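Local coordinates for Thiol:disulfide interchange protein (Proteus mirabilis, PDB 4OD7), which probably introduces disulfide bonds into periplasmic proteins as a DsbA-type oxidoreductase of the thioredoxin family, and is caught here with a non-covalently bound peptide, at residues D87-A92 / I114-K119; D107-T112 / E121-A126; D165-K170 / A176-D181; V63-P68 / N141-F146. The protein carries 1 engineered substitution. All coordinates share one frame; numbering follows the deposited sequence.

Contact 1. Residues D87-A92 / I114-K119; sequences DQVSPA and INAGVK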
loop_
_atom_site.group_PDB
_atom_site.type_symbol
_atom_site.label_atom_id
_atom_site.label_comp_id
_atom_site.label_asym_id
_atom_site.label_seq_id
_atom_site.Cartn_x
_atom_site.Cartn_y
_atom_site.Cartn_z
ATOM N N ASP A 87 6.569 8.843 4.628
ATOM C CA ASP A 87 6.842 9.732 3.510
ATOM C C ASP A 87 8.311 9.935 3.188
ATOM O O ASP A 87 8.681 10.158 2.040
ATOM C CB ASP A 87 6.246 11.114 3.813
ATOM C CG ASP A 87 4.760 11.179 3.603
ATOM O OD1 ASP A 87 4.174 10.151 3.221
ATOM O OD2 ASP A 87 4.179 12.267 3.847
ATOM N N GLN A 88 9.135 9.862 4.209
ATOM C CA GLN A 88 10.575 10.025 4.089
ATOM C C GLN A 88 11.288 8.789 3.524
ATOM O O GLN A 88 12.189 8.927 2.747
ATOM C CB GLN A 88 11.181 10.371 5.468
ATOM C CG GLN A 88 10.949 11.800 5.997
ATOM C CD GLN A 88 9.483 12.189 6.241
ATOM O OE1 GLN A 88 8.667 11.410 6.768
ATOM N NE2 GLN A 88 9.146 13.411 5.847
ATOM N N VAL A 89 10.885 7.578 3.917
ATOM C CA VAL A 89 11.643 6.379 3.549
ATOM C C VAL A 89 11.007 5.701 2.357
ATOM O O VAL A 89 11.705 5.013 1.614
ATOM C CB VAL A 89 11.745 5.314 4.701
ATOM C CG1 VAL A 89 12.180 5.940 5.994
ATOM C CG2 VAL A 89 10.444 4.601 4.936
ATOM N N SER A 90 9.692 5.890 2.182
ATOM C CA SER A 90 8.984 5.213 1.103
ATOM C C SER A 90 9.676 5.448 -0.259
ATOM O O SER A 90 9.944 4.479 -0.955
ATOM C CB SER A 90 7.523 5.641 1.068
ATOM O OG SER A 90 6.850 4.980 0.023
ATOM N N PRO A 91 9.972 6.710 -0.652
ATOM C CA PRO A 91 10.675 6.869 -1.920
ATOM C C PRO A 91 12.029 6.151 -1.982
ATOM O O PRO A 91 12.388 5.548 -3.004
ATOM C CB PRO A 91 10.821 8.377 -2.018
ATOM C CG PRO A 91 9.734 8.918 -1.210
ATOM C CD PRO A 91 9.606 8.019 -0.086
ATOM N N ALA A 92 12.761 6.175 -0.866
ATOM C CA ALA A 92 14.115 5.553 -0.797
ATOM C C ALA A 92 14.089 4.020 -0.858
ATOM O O ALA A 92 15.012 3.383 -1.388
ATOM C CB ALA A 92 14.871 6.007 0.505
ATOM N N ILE A 114 18.429 5.108 8.014
ATOM C CA ILE A 114 19.391 6.072 8.571
ATOM C C ILE A 114 19.718 7.203 7.578
ATOM O O ILE A 114 19.765 8.359 7.976
ATOM C CB ILE A 114 20.710 5.368 9.020
ATOM C CG1 ILE A 114 20.446 4.419 10.209
ATOM C CG2 ILE A 114 21.780 6.402 9.366
ATOM C CD1 ILE A 114 21.579 3.472 10.520
ATOM N N ASN A 115 19.876 6.901 6.289
ATOM C CA ASN A 115 20.097 7.951 5.296
ATOM C C ASN A 115 18.878 8.830 5.018
ATOM O O ASN A 115 19.013 9.959 4.562
ATOM C CB ASN A 115 20.507 7.327 4.015
ATOM C CG ASN A 115 21.910 6.972 4.019
ATOM O OD1 ASN A 115 22.732 7.686 4.575
ATOM N ND2 ASN A 115 22.217 5.814 3.452
ATOM N N ALA A 116 17.697 8.315 5.343
ATOM C CA ALA A 116 16.454 9.089 5.306
ATOM C C ALA A 116 16.207 9.839 6.633
ATOM O O ALA A 116 15.070 10.257 6.897
ATOM C CB ALA A 116 15.277 8.179 4.987
ATOM N N GLY A 117 17.241 9.922 7.490
ATOM C CA GLY A 117 17.199 10.710 8.718
ATOM C C GLY A 117 16.734 10.059 10.006
ATOM O O GLY A 117 16.662 10.693 11.064
ATOM N N VAL A 118 16.400 8.786 9.917
ATOM C CA VAL A 118 16.020 8.030 11.089
ATOM C C VAL A 118 17.270 7.738 11.965
ATOM O O VAL A 118 18.305 7.300 11.483
ATOM C CB VAL A 118 15.299 6.740 10.615
ATOM C CG1 VAL A 118 14.978 5.827 11.761
ATOM C CG2 VAL A 118 14.044 7.114 9.881
ATOM N N LYS A 119 17.137 7.916 13.265
ATOM C CA LYS A 119 18.219 7.650 14.168
ATOM C C LYS A 119 18.430 6.186 14.274
ATOM O O LYS A 119 17.468 5.448 14.374
ATOM C CB LYS A 119 17.947 8.243 15.556
#
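Ala116 meets Gln88 and Val89 where a Schellman motif ends helix 106-115 beside helix 86-99. Both helices belong to the helical domain that DsbA proteins carry as an insertion in the thioredoxin fold. The evidence for the motif starts at Ile114, whose O accepts Gly117 N at 3.0 Å, while the O of Phe113 takes Val118 N. Ala116 is the first residue to leave helical backbone angles, and it has the largest share of the contact. Its CB points at the other helix and lies 3.9 Å from Gln88 O and 4.0 Å from Val89 CG1, so one methyl group rests against both a carbonyl and a branch of valine. Helix 86-99 is kinked here, where neither Pro91 N nor Ala92 N bonds to the preceding turn, so the methyl approaches Gln88 O at an irregular part of the helix. Gln88 bends at chi2 (62°), which carries its amide away from Ala116. Gly117 then reverses the chain with a positive phi of 91°, a backbone shape that glycine takes up readily. After this turn Val118 points back toward helix 86-99, with further cover from Leu83 of helix 70-83 and Val85. Val89 places CG1 opposite its own carbonyl carbon, and that methyl also faces Val118, more loosely than it does Ala116: Val89 CG1 to Val118 CG2 measures 4.5 Å.

Contact 2. Residues D107-T112 / E121-A126; sequences DDIRTT and EDYDAA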
loop_
_atom_site.group_PDB
_atom_site.type_symbol
_atom_site.label_atom_id
_atom_site.label_comp_id
_atom_site.label_asym_id
_atom_site.label_seq_id
_atom_site.Cartn_x
_atom_site.Cartn_y
_atom_site.Cartn_z
ATOM N N ASP A 107 20.738 -5.320 6.553
ATOM C CA ASP A 107 21.556 -4.187 6.960
ATOM C C ASP A 107 21.338 -3.020 6.005
ATOM O O ASP A 107 21.336 -1.868 6.408
ATOM C CB ASP A 107 23.044 -4.536 7.025
ATOM C CG ASP A 107 23.907 -3.348 7.544
ATOM O OD1 ASP A 107 23.634 -2.904 8.675
ATOM O OD2 ASP A 107 24.810 -2.841 6.844
ATOM N N ASP A 108 21.162 -3.305 4.736
ATOM C CA ASP A 108 20.876 -2.265 3.766
ATOM C C ASP A 108 19.538 -1.558 4.009
ATOM O O ASP A 108 19.378 -0.377 3.752
ATOM C CB ASP A 108 20.894 -2.850 2.376
ATOM C CG ASP A 108 22.254 -3.303 1.969
ATOM O OD1 ASP A 108 23.267 -2.777 2.481
ATOM O OD2 ASP A 108 22.302 -4.162 1.094
ATOM N N ILE A 109 18.546 -2.304 4.450
ATOM C CA ILE A 109 17.284 -1.686 4.838
ATOM C C ILE A 109 17.553 -0.696 5.962
ATOM O O ILE A 109 17.165 0.462 5.885
ATOM C CB ILE A 109 16.253 -2.713 5.264
ATOM C CG1 ILE A 109 16.070 -3.739 4.146
ATOM C CG2 ILE A 109 14.946 -2.018 5.559
ATOM C CD1 ILE A 109 15.086 -4.840 4.428
ATOM N N ARG A 110 18.253 -1.146 6.992
ATOM C CA ARG A 110 18.674 -0.280 8.089
ATOM C C ARG A 110 19.430 0.970 7.617
ATOM O O ARG A 110 19.091 2.093 8.020
ATOM C CB ARG A 110 19.523 -1.084 9.055
ATOM C CG ARG A 110 19.996 -0.323 10.260
ATOM C CD ARG A 110 20.664 -1.237 11.217
ATOM N NE ARG A 110 21.089 -0.533 12.414
ATOM C CZ ARG A 110 22.255 0.097 12.527
ATOM N NH1 ARG A 110 23.078 0.167 11.491
ATOM N NH2 ARG A 110 22.587 0.690 13.667
ATOM N N THR A 111 20.412 0.793 6.737
ATOM C CA THR A 111 21.175 1.933 6.200
ATOM C C THR A 111 20.257 2.896 5.496
ATOM O O THR A 111 20.449 4.081 5.596
ATOM C CB THR A 111 22.268 1.519 5.207
ATOM O OG1 THR A 111 23.246 0.722 5.887
ATOM C CG2 THR A 111 22.932 2.725 4.645
ATOM N N THR A 112 19.262 2.381 4.778
ATOM C CA THR A 112 18.283 3.212 4.077
ATOM C C THR A 112 17.479 4.139 4.996
ATOM O O THR A 112 17.347 5.329 4.733
ATOM C CB THR A 112 17.279 2.309 3.304
ATOM O OG1 THR A 112 18.001 1.427 2.440
ATOM C CG2 THR A 112 16.271 3.137 2.489
ATOM N N GLU A 121 19.528 4.484 16.555
ATOM C CA GLU A 121 19.138 3.919 17.825
ATOM C C GLU A 121 17.622 3.706 17.861
ATOM O O GLU A 121 17.171 2.709 18.414
ATOM C CB GLU A 121 19.559 4.821 18.991
ATOM C CG GLU A 121 19.206 6.295 18.826
ATOM C CD GLU A 121 20.299 7.172 18.245
ATOM O OE1 GLU A 121 21.122 6.685 17.447
ATOM O OE2 GLU A 121 20.292 8.382 18.569
ATOM N N ASP A 122 16.833 4.580 17.236
ATOM C CA ASP A 122 15.378 4.382 17.203
ATOM C C ASP A 122 14.978 3.178 16.337
ATOM O O ASP A 122 14.106 2.362 16.688
ATOM C CB ASP A 122 14.691 5.592 16.620
ATOM C CG ASP A 122 14.653 6.741 17.553
ATOM O OD1 ASP A 122 15.230 6.661 18.652
ATOM O OD2 ASP A 122 14.077 7.756 17.130
ATOM N N TYR A 123 15.650 3.066 15.197
ATOM C CA TYR A 123 15.432 1.965 14.313
ATOM C C TYR A 123 15.727 0.702 15.071
ATOM O O TYR A 123 14.958 -0.217 15.004
ATOM C CB TYR A 123 16.300 2.084 13.056
ATOM C CG TYR A 123 16.052 0.992 12.030
ATOM C CD1 TYR A 123 15.169 1.183 10.968
ATOM C CD2 TYR A 123 16.687 -0.230 12.127
ATOM C CE1 TYR A 123 14.951 0.173 10.017
ATOM C CE2 TYR A 123 16.459 -1.247 11.196
ATOM C CZ TYR A 123 15.590 -1.044 10.143
ATOM O OH TYR A 123 15.382 -2.043 9.211
ATOM N N ASP A 124 16.830 0.651 15.810
ATOM C CA ASP A 124 17.194 -0.596 16.488
ATOM C C ASP A 124 16.226 -0.975 17.584
ATOM O O ASP A 124 16.041 -2.165 17.863
ATOM C CB ASP A 124 18.599 -0.509 17.063
ATOM C CG ASP A 124 19.676 -0.476 15.978
ATOM O OD1 ASP A 124 19.372 -0.911 14.823
ATOM O OD2 ASP A 124 20.826 -0.044 16.312
ATOM N N ALA A 125 15.642 0.046 18.202
ATOM C CA ALA A 125 14.646 -0.146 19.258
ATOM C C ALA A 125 13.338 -0.644 18.658
ATOM O O ALA A 125 12.729 -1.582 19.145
ATOM C CB ALA A 125 14.418 1.156 20.009
ATOM N N ALA A 126 12.970 -0.052 17.535
ATOM C CA ALA A 126 11.690 -0.333 16.896
ATOM C C ALA A 126 11.636 -1.696 16.187
ATOM O O ALA A 126 10.606 -2.326 16.215
ATOM C CB ALA A 126 11.337 0.806 15.902
#
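Arg110 grips the carboxylate of Asp124 side-on with two nitrogens, one to each oxygen. NE of Arg110 donates to OD1 of Asp124 over 3.0 Å, nearly straight at 167°, and uses the syn lone pair of that oxygen. The second bond, Arg110 NH2 to Asp124 OD2, is longer at 3.3 Å and also meets the syn side. The guanidinium and carboxylate planes are only 10° apart, so the pair is close to flat, held by two bonds that together restrain the rotation of both groups. Arg110 gets there as an extended chain, its CG opposite the backbone N. The salt bridge joins two consecutive helices of the inserted helical domain of DsbA, 106-115 and 120-126, whose segments run at 132° to each other with axes 10.8 Å apart. Further in, Tyr123 points toward helix 106-115 and lays one ring face against the start of the arginine side chain. Arg110 CA stands 4.1 Å from the ring centroid in a CH-pi contact, and Arg110 CB lies 3.7 Å from Tyr123 CE2. At the far end of the ring, Tyr123 OH lies 3.7 Å from Ile109 CG2. Beyond, Phe113 meets the tyrosine ring at a steep tilt, and helix 70-83 packs on Ile109 through Met73 and on Tyr123 through Val79.

Contact 3. Residues D165-K170 / A176-D181; sequences DGISAK and AKAYSD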
loop_
_atom_site.group_PDB
_atom_site.type_symbol
_atom_site.label_atom_id
_atom_site.label_comp_id
_atom_site.label_asym_id
_atom_site.label_seq_id
_atom_site.Cartn_x
_atom_site.Cartn_y
_atom_site.Cartn_z
ATOM N N ASP A 165 -8.399 -1.722 -13.507
ATOM C CA ASP A 165 -8.507 -1.736 -14.972
ATOM C C ASP A 165 -9.949 -1.461 -15.378
ATOM O O ASP A 165 -10.329 -1.678 -16.505
ATOM C CB ASP A 165 -8.025 -3.067 -15.557
ATOM C CG ASP A 165 -9.017 -4.174 -15.454
ATOM O OD1 ASP A 165 -9.881 -4.135 -14.625
ATOM O OD2 ASP A 165 -8.882 -5.173 -16.177
ATOM N N GLY A 166 -10.740 -0.998 -14.434
ATOM C CA GLY A 166 -12.139 -0.742 -14.642
ATOM C C GLY A 166 -12.439 0.742 -14.510
ATOM O O GLY A 166 -13.580 1.185 -14.724
ATOM N N ILE A 167 -11.417 1.509 -14.152
ATOM C CA ILE A 167 -11.511 2.960 -14.120
ATOM C C ILE A 167 -10.959 3.542 -15.422
ATOM O O ILE A 167 -9.888 3.147 -15.869
ATOM C CB ILE A 167 -10.758 3.541 -12.907
ATOM C CG1 ILE A 167 -11.530 3.202 -11.650
ATOM C CG2 ILE A 167 -10.637 5.039 -12.978
ATOM C CD1 ILE A 167 -10.731 3.282 -10.452
ATOM N N SER A 168 -11.741 4.409 -16.058
ATOM C CA SER A 168 -11.399 4.970 -17.359
ATOM C C SER A 168 -10.962 6.443 -17.230
ATOM O O SER A 168 -11.436 7.174 -16.360
ATOM C CB SER A 168 -12.570 4.853 -18.315
ATOM O OG SER A 168 -12.184 5.292 -19.601
ATOM N N ALA A 169 -9.994 6.848 -18.041
ATOM C CA ALA A 169 -9.453 8.201 -17.971
ATOM C C ALA A 169 -8.687 8.536 -19.226
ATOM O O ALA A 169 -8.182 7.662 -19.941
ATOM C CB ALA A 169 -8.560 8.376 -16.758
ATOM N N LYS A 170 -8.615 9.812 -19.520
ATOM C CA LYS A 170 -7.957 10.210 -20.728
ATOM C C LYS A 170 -6.540 10.563 -20.375
ATOM O O LYS A 170 -5.747 10.881 -21.233
ATOM C CB LYS A 170 -8.690 11.381 -21.347
ATOM C CG LYS A 170 -10.109 11.014 -21.674
ATOM C CD LYS A 170 -10.304 10.835 -23.129
ATOM C CE LYS A 170 -11.188 9.647 -23.429
ATOM N NZ LYS A 170 -12.191 10.016 -24.455
ATOM N N ALA A 176 -6.187 9.287 -11.550
ATOM C CA ALA A 176 -6.101 9.359 -10.093
ATOM C C ALA A 176 -7.285 10.123 -9.495
ATOM O O ALA A 176 -7.798 9.771 -8.435
ATOM C CB ALA A 176 -4.838 9.992 -9.713
ATOM N N LYS A 177 -7.707 11.181 -10.172
ATOM C CA LYS A 177 -8.877 11.920 -9.766
ATOM C C LYS A 177 -10.082 11.037 -9.956
ATOM O O LYS A 177 -11.016 11.037 -9.155
ATOM C CB LYS A 177 -8.974 13.201 -10.552
ATOM C CG LYS A 177 -7.996 14.229 -10.045
ATOM C CD LYS A 177 -8.118 15.546 -10.789
ATOM C CE LYS A 177 -7.848 15.330 -12.278
ATOM N NZ LYS A 177 -7.790 16.581 -13.061
ATOM N N ALA A 178 -10.073 10.327 -11.064
ATOM C CA ALA A 178 -11.150 9.423 -11.381
ATOM C C ALA A 178 -11.178 8.301 -10.379
ATOM O O ALA A 178 -12.225 7.800 -10.065
ATOM C CB ALA A 178 -10.986 8.871 -12.774
ATOM N N TYR A 179 -10.006 7.846 -9.956
ATOM C CA TYR A 179 -9.887 6.776 -8.969
ATOM C C TYR A 179 -10.450 7.247 -7.652
ATOM O O TYR A 179 -11.249 6.559 -7.014
ATOM C CB TYR A 179 -8.437 6.338 -8.764
ATOM C CG TYR A 179 -8.301 4.948 -8.132
ATOM C CD1 TYR A 179 -8.403 4.758 -6.756
ATOM C CD2 TYR A 179 -8.041 3.830 -8.921
ATOM C CE1 TYR A 179 -8.289 3.496 -6.194
ATOM C CE2 TYR A 179 -7.921 2.578 -8.375
ATOM C CZ TYR A 179 -8.039 2.410 -7.008
ATOM O OH TYR A 179 -7.916 1.136 -6.477
ATOM N N SER A 180 -10.016 8.446 -7.266
ATOM C CA SER A 180 -10.460 9.102 -6.034
ATOM C C SER A 180 -11.959 9.347 -6.051
ATOM O O SER A 180 -12.600 9.314 -5.016
ATOM C CB SER A 180 -9.742 10.432 -5.853
ATOM O OG SER A 180 -10.391 11.181 -4.855
ATOM N N ASP A 181 -12.495 9.625 -7.235
ATOM C CA ASP A 181 -13.926 9.811 -7.429
ATOM C C ASP A 181 -14.700 8.526 -7.095
ATOM O O ASP A 181 -15.673 8.562 -6.361
ATOM C CB ASP A 181 -14.157 10.230 -8.870
ATOM C CG ASP A 181 -15.395 11.061 -9.074
ATOM O OD1 ASP A 181 -15.930 11.645 -8.100
ATOM O OD2 ASP A 181 -15.810 11.145 -10.255
#
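Ile167 packs against the side of helix 172-187, on Ala178 and Tyr179, while the following residues of the loop run over the helix more loosely. On the tight side Ile167 CG2 sits 3.9 Å from Ala178 CB and 4.2 Å from Tyr179 N. The other branch of the isoleucine lies opposite its carbonyl carbon (chi1 -71°) and is directed at the Tyr179 ring. The modelled closeness of that approach is doubtful, and no detail of it is relied on. Met162, Tyr175 and Val182 add to the apolar surroundings of Ile167. Toward solvent the contact thins: Ser168 turns its CB away and offers its backbone O, 4.0 Å from Ala178 CB, and Ala169 CB points at the helix but stays 4.7 Å off. This is the return of the loop after strand 160-162 onto the C-terminal helix of the thioredoxin fold. Tyr179 also meets Phe38 of helix 33-41 edge-to-face; that helix carries Cys35, which in the natural protein forms the redox-active disulfide with the residue replaced here by the engineered Ser32. Apolar packing has little directional preference, so shape probably sets how the loop lies on the helix, whereas the polar end of Tyr179 is fixed separately by its hydrogen bond to Asn164.

Contact 4. Residues V63-P68 / N141-F146; sequences VDFLGP and NAVTDF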
loop_
_atom_site.group_PDB
_atom_site.type_symbol
_atom_site.label_atom_id
_atom_site.label_comp_id
_atom_site.label_asym_id
_atom_site.label_seq_id
_atom_site.Cartn_x
_atom_site.Cartn_y
_atom_site.Cartn_z
ATOM N N VAL A 63 3.063 -6.420 1.327
ATOM C CA VAL A 63 2.901 -7.838 1.100
ATOM C C VAL A 63 4.256 -8.580 1.106
ATOM O O VAL A 63 5.266 -8.058 0.700
ATOM C CB VAL A 63 2.167 -8.097 -0.245
ATOM C CG1 VAL A 63 0.802 -7.362 -0.298
ATOM C CG2 VAL A 63 3.045 -7.734 -1.430
ATOM N N ASP A 64 4.243 -9.831 1.543
ATOM C CA ASP A 64 5.456 -10.612 1.683
ATOM C C ASP A 64 5.840 -11.303 0.420
ATOM O O ASP A 64 6.984 -11.722 0.288
ATOM C CB ASP A 64 5.298 -11.700 2.741
ATOM C CG ASP A 64 5.196 -11.179 4.152
ATOM O OD1 ASP A 64 5.339 -9.967 4.421
ATOM O OD2 ASP A 64 4.907 -12.032 5.006
ATOM N N PHE A 65 4.883 -11.446 -0.496
ATOM C CA PHE A 65 5.001 -12.462 -1.533
ATOM C C PHE A 65 5.775 -12.046 -2.778
ATOM O O PHE A 65 6.019 -12.880 -3.641
ATOM C CB PHE A 65 3.610 -13.028 -1.940
ATOM C CG PHE A 65 2.574 -12.001 -2.377
ATOM C CD1 PHE A 65 2.570 -11.478 -3.645
ATOM C CD2 PHE A 65 1.558 -11.642 -1.532
ATOM C CE1 PHE A 65 1.621 -10.578 -4.028
ATOM C CE2 PHE A 65 0.610 -10.737 -1.917
ATOM C CZ PHE A 65 0.631 -10.211 -3.173
ATOM N N LEU A 66 6.213 -10.798 -2.852
ATOM C CA LEU A 66 7.102 -10.407 -3.927
ATOM C C LEU A 66 8.487 -10.178 -3.364
ATOM O O LEU A 66 8.632 -9.659 -2.274
ATOM C CB LEU A 66 6.593 -9.168 -4.628
ATOM C CG LEU A 66 5.234 -9.320 -5.336
ATOM C CD1 LEU A 66 4.813 -8.005 -5.988
ATOM C CD2 LEU A 66 5.281 -10.439 -6.350
ATOM N N GLY A 67 9.491 -10.659 -4.089
ATOM C CA GLY A 67 10.868 -10.292 -3.867
ATOM C C GLY A 67 11.525 -11.194 -2.864
ATOM O O GLY A 67 10.840 -11.782 -2.031
ATOM N N PRO A 68 12.852 -11.321 -2.928
ATOM C CA PRO A 68 13.564 -12.161 -1.971
ATOM C C PRO A 68 13.428 -11.699 -0.532
ATOM O O PRO A 68 13.286 -12.529 0.363
ATOM C CB PRO A 68 15.014 -12.061 -2.430
ATOM C CG PRO A 68 14.945 -11.762 -3.806
ATOM C CD PRO A 68 13.759 -10.862 -3.980
ATOM N N ASN A 141 -1.958 -10.889 8.158
ATOM C CA ASN A 141 -3.342 -11.352 8.317
ATOM C C ASN A 141 -4.284 -10.672 7.395
ATOM O O ASN A 141 -5.255 -11.275 6.981
ATOM C CB ASN A 141 -3.868 -11.095 9.718
ATOM C CG ASN A 141 -3.246 -11.958 10.756
ATOM O OD1 ASN A 141 -3.215 -11.572 11.911
ATOM N ND2 ASN A 141 -2.776 -13.138 10.381
ATOM N N ALA A 142 -4.016 -9.395 7.108
ATOM C CA ALA A 142 -4.846 -8.638 6.168
ATOM C C ALA A 142 -4.731 -9.156 4.770
ATOM O O ALA A 142 -5.719 -9.277 4.083
ATOM C CB ALA A 142 -4.459 -7.133 6.177
ATOM N N VAL A 143 -3.515 -9.482 4.364
ATOM C CA VAL A 143 -3.284 -10.029 3.032
ATOM C C VAL A 143 -4.022 -11.354 2.883
ATOM O O VAL A 143 -4.624 -11.619 1.848
ATOM C CB VAL A 143 -1.793 -10.110 2.751
ATOM C CG1 VAL A 143 -1.471 -10.983 1.540
ATOM C CG2 VAL A 143 -1.279 -8.674 2.542
ATOM N N THR A 144 -4.028 -12.170 3.922
ATOM C CA THR A 144 -4.843 -13.380 3.898
ATOM C C THR A 144 -6.373 -13.123 3.846
ATOM O O THR A 144 -7.060 -13.638 2.970
ATOM C CB THR A 144 -4.498 -14.263 5.119
ATOM O OG1 THR A 144 -3.162 -14.725 4.980
ATOM C CG2 THR A 144 -5.384 -15.475 5.229
ATOM N N ASP A 145 -6.900 -12.293 4.740
ATOM C CA ASP A 145 -8.347 -12.142 4.884
ATOM C C ASP A 145 -8.984 -11.345 3.755
ATOM O O ASP A 145 -10.190 -11.439 3.512
ATOM C CB ASP A 145 -8.713 -11.441 6.210
ATOM C CG ASP A 145 -8.164 -12.141 7.437
ATOM O OD1 ASP A 145 -7.627 -13.258 7.344
ATOM O OD2 ASP A 145 -8.319 -11.581 8.518
ATOM N N PHE A 146 -8.174 -10.580 3.052
ATOM C CA PHE A 146 -8.656 -9.832 1.916
ATOM C C PHE A 146 -8.307 -10.562 0.599
ATOM O O PHE A 146 -8.588 -10.052 -0.481
ATOM C CB PHE A 146 -8.085 -8.413 1.941
ATOM C CG PHE A 146 -8.627 -7.552 3.040
ATOM C CD1 PHE A 146 -9.500 -6.533 2.747
ATOM C CD2 PHE A 146 -8.277 -7.761 4.357
ATOM C CE1 PHE A 146 -10.019 -5.729 3.745
ATOM C CE2 PHE A 146 -8.780 -6.964 5.347
ATOM C CZ PHE A 146 -9.663 -5.947 5.037
#
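Apolar packing of Val63 and Phe65 against Val143 joins the loop that leaves edge strand 58-62 to the last turn of helix 130-145, at the junction between the thioredoxin fold and its inserted helical domain. A single valine supplies the helix side. Val143 points at the loop and divides its methyl groups between two partners: CG2 meets Val63 CG1 at 3.8 Å, the side chains crossing at about a right angle, and CG1 meets Phe65 CE2 at 4.0 Å. The second approach is to the ring edge, near its plane. Phe65 holds its CG between the backbone N and the carbonyl carbon (chi1 55°), a torsion that folds the ring back along its own loop, where Val63 CG2 lies 3.8 Å above the ring plane and over its centre. Phe65 and Leu66 also pack on the backbone of the bound peptide, so the same loop lines the peptide site. Backbone bonds tie Val63 to Phe28, and a hydrogen bond between Asp64 OD1 and Thr74 OG1 links the loop to helix 70-83. Phe27 of strand 24-28 touches Val143, so the contact sits beside the central sheet, with helix 130-145 as one of its sides and helix 70-83 held to the loop.

Overall arrangement
From the N terminus, contact 4 opens first, just after strand 58-62, and closes 73 residues later at the end of helix 130-145, tying the loop after strand 58-62 to that helix, so its loop spans nearly the whole helical insertion. Contacts 1 and 2 nest within that loop and cross each other, their segments alternating along the chain; both use helix 106-115, and they touch at Ala92 CB and Thr112 CG2, 3.8 Å apart. Together they tie helices 86-99, 106-115 and 120-126. Contact 3 follows in series, closing a short loop onto the C-terminal helix on the opposite side of the chain's centre from contact 2, with centres about 37 Å apart.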